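Local coordinates for tyrosine--tRNA ligase (Aeropyrum pernix, PDB 2CYA), which probably activates tyrosine with ATP and transfers it to the acceptor end of tRNA(Tyr), as a homodimeric class I aminoacyl-tRNA synthetase, at residues Pro212-Pro220 with Val237-Val248; Ile283-Val294 with Leu326-Val337. All blocks are in the same frame, centred on the assembly; numbering follows the deposited sequence.

Interaction 1. Residues Pro212-Pro220 with Val237-Val248. With SO4 (sulfate ion), chain C.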
loop_
_atom_site.group_PDB
_atom_site.type_symbol
_atom_site.label_atom_id
_atom_site.label_comp_id
_atom_site.label_asym_id
_atom_site.label_seq_id
_atom_site.Cartn_x
_atom_site.Cartn_y
_atom_site.Cartn_z
ATOM N N PRO A 212 2.887 24.313 -16.555
ATOM C CA PRO A 212 4.209 24.094 -17.152
ATOM C C PRO A 212 5.322 23.959 -16.109
ATOM O O PRO A 212 5.260 24.539 -15.032
ATOM C CB PRO A 212 4.389 25.326 -18.049
ATOM C CG PRO A 212 3.658 26.394 -17.286
ATOM C CD PRO A 212 2.390 25.673 -16.841
ATOM N N ILE A 213 6.342 23.188 -16.448
ATOM C CA ILE A 213 7.470 22.973 -15.559
ATOM C C ILE A 213 8.658 23.722 -16.141
ATOM O O ILE A 213 9.191 23.314 -17.175
ATOM C CB ILE A 213 7.806 21.457 -15.468
ATOM C CG1 ILE A 213 6.665 20.720 -14.753
ATOM C CG2 ILE A 213 9.138 21.238 -14.743
ATOM C CD1 ILE A 213 6.756 19.209 -14.835
ATOM N N ILE A 214 9.061 24.818 -15.491
ATOM C CA ILE A 214 10.201 25.615 -15.945
ATOM C C ILE A 214 11.484 24.772 -16.016
ATOM O O ILE A 214 11.820 24.048 -15.076
ATOM C CB ILE A 214 10.447 26.819 -15.013
ATOM C CG1 ILE A 214 9.346 27.862 -15.219
ATOM C CG2 ILE A 214 11.823 27.424 -15.281
ATOM C CD1 ILE A 214 9.596 29.161 -14.498
ATOM N N SER A 215 12.198 24.884 -17.133
ATOM C CA SER A 215 13.431 24.130 -17.346
ATOM C C SER A 215 14.621 24.597 -16.506
ATOM O O SER A 215 14.615 25.677 -15.921
ATOM C CB SER A 215 13.830 24.189 -18.825
ATOM O OG SER A 215 12.780 23.733 -19.660
ATOM N N SER A 216 15.642 23.752 -16.458
ATOM C CA SER A 216 16.870 24.047 -15.739
ATOM C C SER A 216 17.540 25.221 -16.444
ATOM O O SER A 216 17.417 25.367 -17.658
ATOM C CB SER A 216 17.802 22.829 -15.788
ATOM O OG SER A 216 19.044 23.105 -15.165
ATOM N N LEU A 217 18.244 26.061 -15.690
ATOM C CA LEU A 217 18.935 27.195 -16.294
ATOM C C LEU A 217 20.161 26.716 -17.085
ATOM O O LEU A 217 20.661 27.428 -17.949
ATOM C CB LEU A 217 19.391 28.192 -15.220
ATOM C CG LEU A 217 18.356 28.851 -14.306
ATOM C CD1 LEU A 217 19.079 29.591 -13.195
ATOM C CD2 LEU A 217 17.465 29.794 -15.092
ATOM N N GLN A 218 20.629 25.505 -16.793
ATOM C CA GLN A 218 21.808 24.952 -17.462
ATOM C C GLN A 218 21.679 24.810 -18.984
ATOM O O GLN A 218 22.474 25.394 -19.731
ATOM C CB GLN A 218 22.193 23.603 -16.837
ATOM C CG GLN A 218 21.214 22.458 -17.082
ATOM C CD GLN A 218 21.479 21.260 -16.175
ATOM O OE1 GLN A 218 22.629 20.850 -15.987
ATOM N NE2 GLN A 218 20.413 20.687 -15.614
ATOM N N GLY A 219 20.695 24.045 -19.452
ATOM C CA GLY A 219 20.539 23.893 -20.887
ATOM C C GLY A 219 19.706 22.709 -21.342
ATOM O O GLY A 219 18.509 22.644 -21.046
ATOM N N PRO A 220 20.315 21.752 -22.071
ATOM C CA PRO A 220 19.638 20.553 -22.581
ATOM C C PRO A 220 18.772 19.845 -21.536
ATOM O O PRO A 220 19.266 19.057 -20.729
ATOM C CB PRO A 220 20.798 19.684 -23.056
ATOM C CG PRO A 220 21.793 20.707 -23.530
ATOM C CD PRO A 220 21.749 21.728 -22.417
ATOM N N VAL A 237 15.523 18.812 -18.707
ATOM C CA VAL A 237 15.827 18.797 -17.281
ATOM C C VAL A 237 15.021 19.882 -16.564
ATOM O O VAL A 237 15.105 21.062 -16.907
ATOM C CB VAL A 237 17.338 19.039 -17.029
ATOM C CG1 VAL A 237 17.641 18.937 -15.542
ATOM C CG2 VAL A 237 18.167 18.032 -17.813
ATOM N N LYS A 238 14.241 19.468 -15.569
ATOM C CA LYS A 238 13.406 20.381 -14.791
ATOM C C LYS A 238 14.240 21.188 -13.799
ATOM O O LYS A 238 15.363 20.806 -13.464
ATOM C CB LYS A 238 12.347 19.587 -14.016
ATOM C CG LYS A 238 11.580 18.572 -14.859
ATOM C CD LYS A 238 10.593 17.767 -14.019
ATOM C CE LYS A 238 9.894 16.704 -14.858
ATOM N NZ LYS A 238 9.205 17.286 -16.048
ATOM N N MET A 239 13.692 22.308 -13.338
ATOM C CA MET A 239 14.390 23.135 -12.362
ATOM C C MET A 239 14.160 22.469 -11.002
ATOM O O MET A 239 13.022 22.180 -10.631
ATOM C CB MET A 239 13.827 24.565 -12.357
ATOM C CG MET A 239 14.656 25.547 -11.531
ATOM S SD MET A 239 13.937 27.209 -11.279
ATOM C CE MET A 239 14.762 28.140 -12.565
ATOM N N SER A 240 15.234 22.203 -10.269
ATOM C CA SER A 240 15.111 21.567 -8.961
ATOM C C SER A 240 16.327 21.866 -8.097
ATOM O O SER A 240 17.309 22.439 -8.573
ATOM C CB SER A 240 14.942 20.047 -9.118
ATOM O OG SER A 240 16.089 19.444 -9.695
ATOM N N LYS A 241 16.260 21.467 -6.828
ATOM C CA LYS A 241 17.349 21.698 -5.880
ATOM C C LYS A 241 18.640 20.900 -6.147
ATOM O O LYS A 241 19.624 21.052 -5.418
ATOM C CB LYS A 241 16.861 21.418 -4.451
ATOM C CG LYS A 241 15.768 22.368 -3.953
ATOM C CD LYS A 241 14.395 22.041 -4.519
ATOM C CE LYS A 241 13.870 20.736 -3.940
ATOM N NZ LYS A 241 12.537 20.371 -4.475
ATOM N N SER A 242 18.637 20.068 -7.191
ATOM C CA SER A 242 19.800 19.245 -7.557
ATOM C C SER A 242 21.094 20.062 -7.687
ATOM O O SER A 242 22.018 19.913 -6.882
ATOM C CB SER A 242 19.529 18.509 -8.877
ATOM O OG SER A 242 18.338 17.738 -8.811
ATOM N N LYS A 243 21.159 20.907 -8.717
ATOM C CA LYS A 243 22.318 21.771 -8.963
ATOM C C LYS A 243 21.885 23.208 -8.676
ATOM O O LYS A 243 21.264 23.864 -9.520
ATOM C CB LYS A 243 22.780 21.658 -10.420
ATOM C CG LYS A 243 23.355 20.300 -10.814
ATOM C CD LYS A 243 23.682 20.260 -12.305
ATOM C CE LYS A 243 24.621 21.399 -12.697
ATOM N NZ LYS A 243 24.770 21.530 -14.172
ATOM N N PRO A 244 22.214 23.714 -7.476
ATOM C CA PRO A 244 21.867 25.069 -7.040
ATOM C C PRO A 244 21.915 26.137 -8.118
ATOM O O PRO A 244 21.003 26.949 -8.216
ATOM C CB PRO A 244 22.865 25.334 -5.920
ATOM C CG PRO A 244 23.002 23.980 -5.294
ATOM C CD PRO A 244 23.135 23.082 -6.511
ATOM N N GLU A 245 22.973 26.133 -8.924
ATOM C CA GLU A 245 23.136 27.133 -9.978
ATOM C C GLU A 245 22.143 27.033 -11.132
ATOM O O GLU A 245 22.034 27.963 -11.932
ATOM C CB GLU A 245 24.561 27.086 -10.534
ATOM C CG GLU A 245 25.622 27.568 -9.560
ATOM C CD GLU A 245 25.516 29.056 -9.270
ATOM O OE1 GLU A 245 25.598 29.858 -10.230
ATOM O OE2 GLU A 245 25.355 29.421 -8.084
ATOM N N THR A 246 21.429 25.916 -11.231
ATOM C CA THR A 246 20.458 25.748 -12.307
ATOM C C THR A 246 19.037 26.075 -11.865
ATOM O O THR A 246 18.088 25.905 -12.636
ATOM C CB THR A 246 20.448 24.314 -12.842
ATOM O OG1 THR A 246 19.982 23.422 -11.816
ATOM C CG2 THR A 246 21.846 23.923 -13.301
ATOM N N ALA A 247 18.896 26.524 -10.619
ATOM C CA ALA A 247 17.591 26.875 -10.083
ATOM C C ALA A 247 17.656 28.130 -9.215
ATOM O O ALA A 247 18.606 28.334 -8.457
ATOM C CB ALA A 247 17.039 25.714 -9.274
ATOM N N VAL A 248 16.637 28.968 -9.322
ATOM C CA VAL A 248 16.583 30.177 -8.529
ATOM C C VAL A 248 15.669 29.911 -7.339
ATOM O O VAL A 248 14.479 29.648 -7.512
ATOM C CB VAL A 248 16.037 31.354 -9.364
ATOM C CG1 VAL A 248 15.994 32.626 -8.522
ATOM C CG2 VAL A 248 16.926 31.554 -10.593
HETATM S S SO4 C . 11.089 19.797 -7.618
HETATM O O1 SO4 C . 10.773 20.246 -9.046
HETATM O O2 SO4 C . 9.823 19.151 -7.057
HETATM O O3 SO4 C . 12.072 18.777 -7.705
HETATM O O4 SO4 C . 11.245 21.003 -6.883
#
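Val-237, just before the KMSKS motif, gives its carbonyl O to the backbone N of Ser-216, 2.8 Å away, while its CG1 rests against NE2 of Gln-218. At Lys-238 the backbones form a single beta bridge with Ser-215, and the aliphatic chain of Lys-238 passes slantwise across Ile-213, CG meeting CG2 at 3.6 Å. Met-239 N then bonds Ile-214 O (3.1 Å). With CG anti to the backbone N (chi1 -170°), Met-239 runs alongside Ile-214 and brings CE to Leu-217 CD2; His-49 touches it too. Past Ser-240, Lys-241 NZ donates to sulfate O4 (2.8 Å), an anion also bonded by His-49 and Trp-52. Lys-243 NZ reaches Gln-218 OE1 at 2.9 Å, from above the amide plane. The carbonyl O of Lys-243 takes both N and OG1 of Thr-246, fixing that side chain, whose CG2 packs on Gln-218 CB at 3.6 Å. Thr-246 O in turn receives Leu-217 N (3.1 Å), and Val-248 CG2 meets Leu-217 CD1. Main-chain bonds thus pin the signature loop on both sides of Lys-241, and the sulfate, probably from the crystallisation liquor, is held by residues that probably bind ATP, consistent with a phosphate site.

Interaction 2. Residues Ile283-Val294 with Leu326-Val337; sequences ILFARDGFTLRV and LKNAVAESLIEV
Leu-284 supplies the main apolar contact, a knob into a hole of helix 323-346 formed by Val-330, Ser-333, Leu-334 and Val-337. Both of its methyls lie 3.7 Å from CB of Ser-333, so the branch straddles that carbon; CD1 also leans toward Val-330, and CD2 reaches Val-337 CG2 at 3.9 Å. Ile-283 adds a looser touch, CG2 to Leu-334 CD1. Farther along, the short strand 292-293 and the residue after it lie against the preceding part of the helix. The chi1 of Leu-292 (-175°) sets CG anti to the backbone N, and from there CD1 approaches Ala-329 CB at 3.9 Å while CD2 faces Leu-326 CD1. Val-294 CG2 packs on the same Ala-329 methyl at 3.7 Å.

The aromatic part is small. Phe-290 presents the edge of its ring to Ser-333, CZ lying 3.7 Å from OG near the ring plane, while the carbonyl carbon of Leu-284 sits over one face, displaced toward the rim, and CD2 of Phe-290 stands over the centre of the Phe-285 ring.

The hydroxyl of Ser-333 turns back on its own helix: OG donates to Ala-329 O at 3.0 Å. That carbonyl also accepts Ser-333 N, the two donors arriving from opposite faces of its plane.

No hydrogen bond crosses between 283-294 and 326-337. The hydroxyl that meets Leu-292 CD1 and the Phe-290 edge spends its proton on Ala-329 O, which probably eases the placing of a serine in an otherwise apolar seam joining helix 275-284, strand 292-293 and helix 323-346.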
loop_
_atom_site.group_PDB
_atom_site.type_symbol
_atom_site.label_atom_id
_atom_site.label_comp_id
_atom_site.label_asym_id
_atom_site.label_seq_id
_atom_site.Cartn_x
_atom_site.Cartn_y
_atom_site.Cartn_z
ATOM N N ILE A 283 6.137 33.346 -15.098
ATOM C CA ILE A 283 6.254 34.000 -13.823
ATOM C C ILE A 283 6.109 35.530 -13.891
ATOM O O ILE A 283 5.251 36.102 -13.219
ATOM C CB ILE A 283 7.591 33.633 -13.167
ATOM C CG1 ILE A 283 7.640 32.128 -12.903
ATOM C CG2 ILE A 283 7.759 34.403 -11.878
ATOM C CD1 ILE A 283 8.952 31.655 -12.334
ATOM N N LEU A 284 6.915 36.201 -14.712
ATOM C CA LEU A 284 6.834 37.662 -14.763
ATOM C C LEU A 284 5.528 38.170 -15.363
ATOM O O LEU A 284 4.857 38.996 -14.750
ATOM C CB LEU A 284 8.044 38.252 -15.497
ATOM C CG LEU A 284 9.437 37.922 -14.927
ATOM C CD1 LEU A 284 10.501 38.580 -15.810
ATOM C CD2 LEU A 284 9.580 38.411 -13.468
ATOM N N PHE A 285 5.138 37.673 -16.532
ATOM C CA PHE A 285 3.882 38.127 -17.133
ATOM C C PHE A 285 2.632 37.446 -16.555
ATOM O O PHE A 285 1.511 37.675 -17.015
ATOM C CB PHE A 285 3.913 37.950 -18.651
ATOM C CG PHE A 285 4.656 39.048 -19.367
ATOM C CD1 PHE A 285 6.007 38.912 -19.675
ATOM C CD2 PHE A 285 4.010 40.227 -19.705
ATOM C CE1 PHE A 285 6.699 39.941 -20.312
ATOM C CE2 PHE A 285 4.692 41.257 -20.334
ATOM C CZ PHE A 285 6.037 41.113 -20.640
ATOM N N ALA A 286 2.827 36.596 -15.551
ATOM C CA ALA A 286 1.702 35.932 -14.912
ATOM C C ALA A 286 0.918 37.040 -14.206
ATOM O O ALA A 286 -0.299 36.958 -14.050
ATOM C CB ALA A 286 2.206 34.911 -13.892
ATOM N N ARG A 287 1.643 38.080 -13.797
ATOM C CA ARG A 287 1.074 39.228 -13.096
ATOM C C ARG A 287 0.347 40.185 -14.041
ATOM O O ARG A 287 0.979 40.825 -14.888
ATOM C CB ARG A 287 2.185 39.991 -12.376
ATOM C CG ARG A 287 1.717 41.224 -11.616
ATOM C CD ARG A 287 2.892 42.144 -11.311
ATOM N NE ARG A 287 2.501 43.306 -10.518
ATOM C CZ ARG A 287 3.302 44.336 -10.252
ATOM N NH1 ARG A 287 4.547 44.351 -10.723
ATOM N NH2 ARG A 287 2.860 45.351 -9.514
ATOM N N ASP A 288 -0.972 40.286 -13.899
ATOM C CA ASP A 288 -1.736 41.185 -14.756
ATOM C C ASP A 288 -1.133 42.583 -14.664
ATOM O O ASP A 288 -0.726 43.031 -13.588
ATOM C CB ASP A 288 -3.215 41.205 -14.345
ATOM C CG ASP A 288 -3.940 39.903 -14.692
ATOM O OD1 ASP A 288 -4.066 39.581 -15.895
ATOM O OD2 ASP A 288 -4.381 39.200 -13.760
ATOM N N GLY A 289 -1.052 43.258 -15.805
ATOM C CA GLY A 289 -0.483 44.593 -15.828
ATOM C C GLY A 289 1.032 44.642 -15.685
ATOM O O GLY A 289 1.576 45.666 -15.269
ATOM N N PHE A 290 1.722 43.548 -16.015
ATOM C CA PHE A 290 3.180 43.530 -15.916
ATOM C C PHE A 290 3.806 44.092 -17.182
ATOM O O PHE A 290 3.288 43.902 -18.286
ATOM C CB PHE A 290 3.728 42.114 -15.698
ATOM C CG PHE A 290 5.238 42.046 -15.701
ATOM C CD1 PHE A 290 5.975 42.510 -14.610
ATOM C CD2 PHE A 290 5.925 41.562 -16.813
ATOM C CE1 PHE A 290 7.375 42.500 -14.623
ATOM C CE2 PHE A 290 7.328 41.544 -16.845
ATOM C CZ PHE A 290 8.057 42.015 -15.743
ATOM N N THR A 291 4.942 44.759 -16.998
ATOM C CA THR A 291 5.686 45.377 -18.084
ATOM C C THR A 291 7.166 45.034 -17.969
ATOM O O THR A 291 7.724 45.091 -16.880
ATOM C CB THR A 291 5.584 46.903 -18.004
ATOM O OG1 THR A 291 4.237 47.280 -17.708
ATOM C CG2 THR A 291 6.005 47.522 -19.308
ATOM N N LEU A 292 7.802 44.689 -19.081
ATOM C CA LEU A 292 9.231 44.390 -19.058
ATOM C C LEU A 292 9.998 45.474 -19.836
ATOM O O LEU A 292 9.989 45.492 -21.067
ATOM C CB LEU A 292 9.522 43.015 -19.674
ATOM C CG LEU A 292 10.990 42.571 -19.572
ATOM C CD1 LEU A 292 11.314 42.223 -18.125
ATOM C CD2 LEU A 292 11.248 41.370 -20.459
ATOM N N ARG A 293 10.652 46.374 -19.106
ATOM C CA ARG A 293 11.429 47.461 -19.706
ATOM C C ARG A 293 12.815 46.953 -20.121
ATOM O O ARG A 293 13.562 46.443 -19.285
ATOM C CB ARG A 293 11.567 48.599 -18.688
ATOM C CG ARG A 293 12.542 49.708 -19.075
ATOM C CD ARG A 293 12.877 50.574 -17.861
ATOM N NE ARG A 293 11.678 51.162 -17.264
ATOM C CZ ARG A 293 11.631 51.706 -16.048
ATOM N NH1 ARG A 293 12.719 51.736 -15.286
ATOM N NH2 ARG A 293 10.491 52.218 -15.591
ATOM N N VAL A 294 13.165 47.091 -21.400
ATOM C CA VAL A 294 14.470 46.620 -21.887
ATOM C C VAL A 294 15.257 47.676 -22.664
ATOM O O VAL A 294 14.675 48.556 -23.300
ATOM C CB VAL A 294 14.315 45.392 -22.811
ATOM C CG1 VAL A 294 15.687 44.826 -23.154
ATOM C CG2 VAL A 294 13.453 44.340 -22.145
ATOM N N LEU A 326 17.818 40.452 -22.684
ATOM C CA LEU A 326 16.663 39.787 -22.097
ATOM C C LEU A 326 17.071 39.324 -20.695
ATOM O O LEU A 326 16.351 39.555 -19.726
ATOM C CB LEU A 326 16.239 38.587 -22.962
ATOM C CG LEU A 326 15.028 37.773 -22.484
ATOM C CD1 LEU A 326 13.747 38.595 -22.610
ATOM C CD2 LEU A 326 14.917 36.512 -23.312
ATOM N N LYS A 327 18.246 38.699 -20.601
ATOM C CA LYS A 327 18.780 38.213 -19.329
ATOM C C LYS A 327 18.735 39.280 -18.229
ATOM O O LYS A 327 18.155 39.060 -17.166
ATOM C CB LYS A 327 20.232 37.771 -19.491
ATOM C CG LYS A 327 20.472 36.599 -20.418
ATOM C CD LYS A 327 20.474 35.299 -19.671
ATOM C CE LYS A 327 21.208 34.213 -20.451
ATOM N NZ LYS A 327 22.659 34.504 -20.641
ATOM N N ASN A 328 19.369 40.422 -18.481
ATOM C CA ASN A 328 19.410 41.503 -17.505
ATOM C C ASN A 328 18.040 41.946 -17.074
ATOM O O ASN A 328 17.793 42.121 -15.885
ATOM C CB ASN A 328 20.156 42.727 -18.059
ATOM C CG ASN A 328 21.651 42.621 -17.892
ATOM O OD1 ASN A 328 22.393 43.488 -18.346
ATOM N ND2 ASN A 328 22.106 41.556 -17.240
ATOM N N ALA A 329 17.160 42.148 -18.051
ATOM C CA ALA A 329 15.806 42.609 -17.772
ATOM C C ALA A 329 15.007 41.585 -16.979
ATOM O O ALA A 329 14.229 41.947 -16.097
ATOM C CB ALA A 329 15.077 42.937 -19.082
ATOM N N VAL A 330 15.181 40.310 -17.306
ATOM C CA VAL A 330 14.459 39.265 -16.599
ATOM C C VAL A 330 15.025 39.149 -15.193
ATOM O O VAL A 330 14.279 39.045 -14.225
ATOM C CB VAL A 330 14.552 37.913 -17.369
ATOM C CG1 VAL A 330 14.226 36.722 -16.447
ATOM C CG2 VAL A 330 13.575 37.948 -18.552
ATOM N N ALA A 331 16.351 39.208 -15.083
ATOM C CA ALA A 331 17.017 39.104 -13.792
ATOM C C ALA A 331 16.528 40.180 -12.849
ATOM O O ALA A 331 16.164 39.898 -11.703
ATOM C CB ALA A 331 18.521 39.219 -13.971
ATOM N N GLU A 332 16.501 41.418 -13.338
ATOM C CA GLU A 332 16.073 42.537 -12.514
ATOM C C GLU A 332 14.598 42.443 -12.109
ATOM O O GLU A 332 14.263 42.750 -10.961
ATOM C CB GLU A 332 16.399 43.869 -13.217
ATOM C CG GLU A 332 17.925 44.085 -13.471
ATOM C CD GLU A 332 18.749 44.062 -12.182
ATOM O OE1 GLU A 332 18.377 44.785 -11.223
ATOM O OE2 GLU A 332 19.767 43.326 -12.125
ATOM N N SER A 333 13.718 42.015 -13.018
ATOM C CA SER A 333 12.298 41.859 -12.666
ATOM C C SER A 333 12.095 40.695 -11.669
ATOM O O SER A 333 11.279 40.771 -10.750
ATOM C CB SER A 333 11.465 41.591 -13.912
ATOM O OG SER A 333 11.642 42.628 -14.848
ATOM N N LEU A 334 12.842 39.617 -11.855
ATOM C CA LEU A 334 12.735 38.453 -10.978
ATOM C C LEU A 334 13.117 38.858 -9.564
ATOM O O LEU A 334 12.544 38.393 -8.584
ATOM C CB LEU A 334 13.678 37.360 -11.472
ATOM C CG LEU A 334 13.407 35.932 -11.045
ATOM C CD1 LEU A 334 11.930 35.595 -11.269
ATOM C CD2 LEU A 334 14.331 35.009 -11.874
ATOM N N ILE A 335 14.114 39.722 -9.468
ATOM C CA ILE A 335 14.545 40.221 -8.187
ATOM C C ILE A 335 13.369 40.911 -7.473
ATOM O O ILE A 335 13.175 40.709 -6.278
ATOM C CB ILE A 335 15.719 41.197 -8.367
ATOM C CG1 ILE A 335 17.001 40.383 -8.644
ATOM C CG2 ILE A 335 15.830 42.108 -7.150
ATOM C CD1 ILE A 335 18.222 41.210 -9.014
ATOM N N GLU A 336 12.575 41.699 -8.201
ATOM C CA GLU A 336 11.440 42.366 -7.571
ATOM C C GLU A 336 10.397 41.355 -7.106
ATOM O O GLU A 336 9.771 41.532 -6.054
ATOM C CB GLU A 336 10.774 43.365 -8.524
ATOM C CG GLU A 336 11.660 44.530 -8.955
ATOM C CD GLU A 336 12.363 45.212 -7.787
ATOM O OE1 GLU A 336 11.714 45.429 -6.734
ATOM O OE2 GLU A 336 13.565 45.537 -7.929
ATOM N N VAL A 337 10.199 40.298 -7.884
ATOM C CA VAL A 337 9.233 39.283 -7.502
ATOM C C VAL A 337 9.706 38.538 -6.261
ATOM O O VAL A 337 8.923 38.258 -5.353
ATOM C CB VAL A 337 9.007 38.246 -8.635
ATOM C CG1 VAL A 337 8.146 37.097 -8.112
ATOM C CG2 VAL A 337 8.299 38.922 -9.854
#

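In the fold
From the N terminus, the chain first builds most of the six-stranded nucleotide-binding sheet; strand 207-211 then leads directly into Pro-212-Pro-220. Within the long connection to helix 254-262, interaction 1 closes the unmodelled excursion 221-236 and sets the KMSKS region against the start of helix 51-64. The chain next runs through helix 254-262 and most of 275-284, at whose end interaction 2 opens; that contact closes on helix 323-346. The two contacts follow in series, neither nested nor crossed. They nonetheless meet in space, where Ile-214 CD1 packs on Ile-283 CD1 at 3.4 Å, so the end of helix 275-284 links segment 212-220, which carries the KMSKS loop, to helix 323-346.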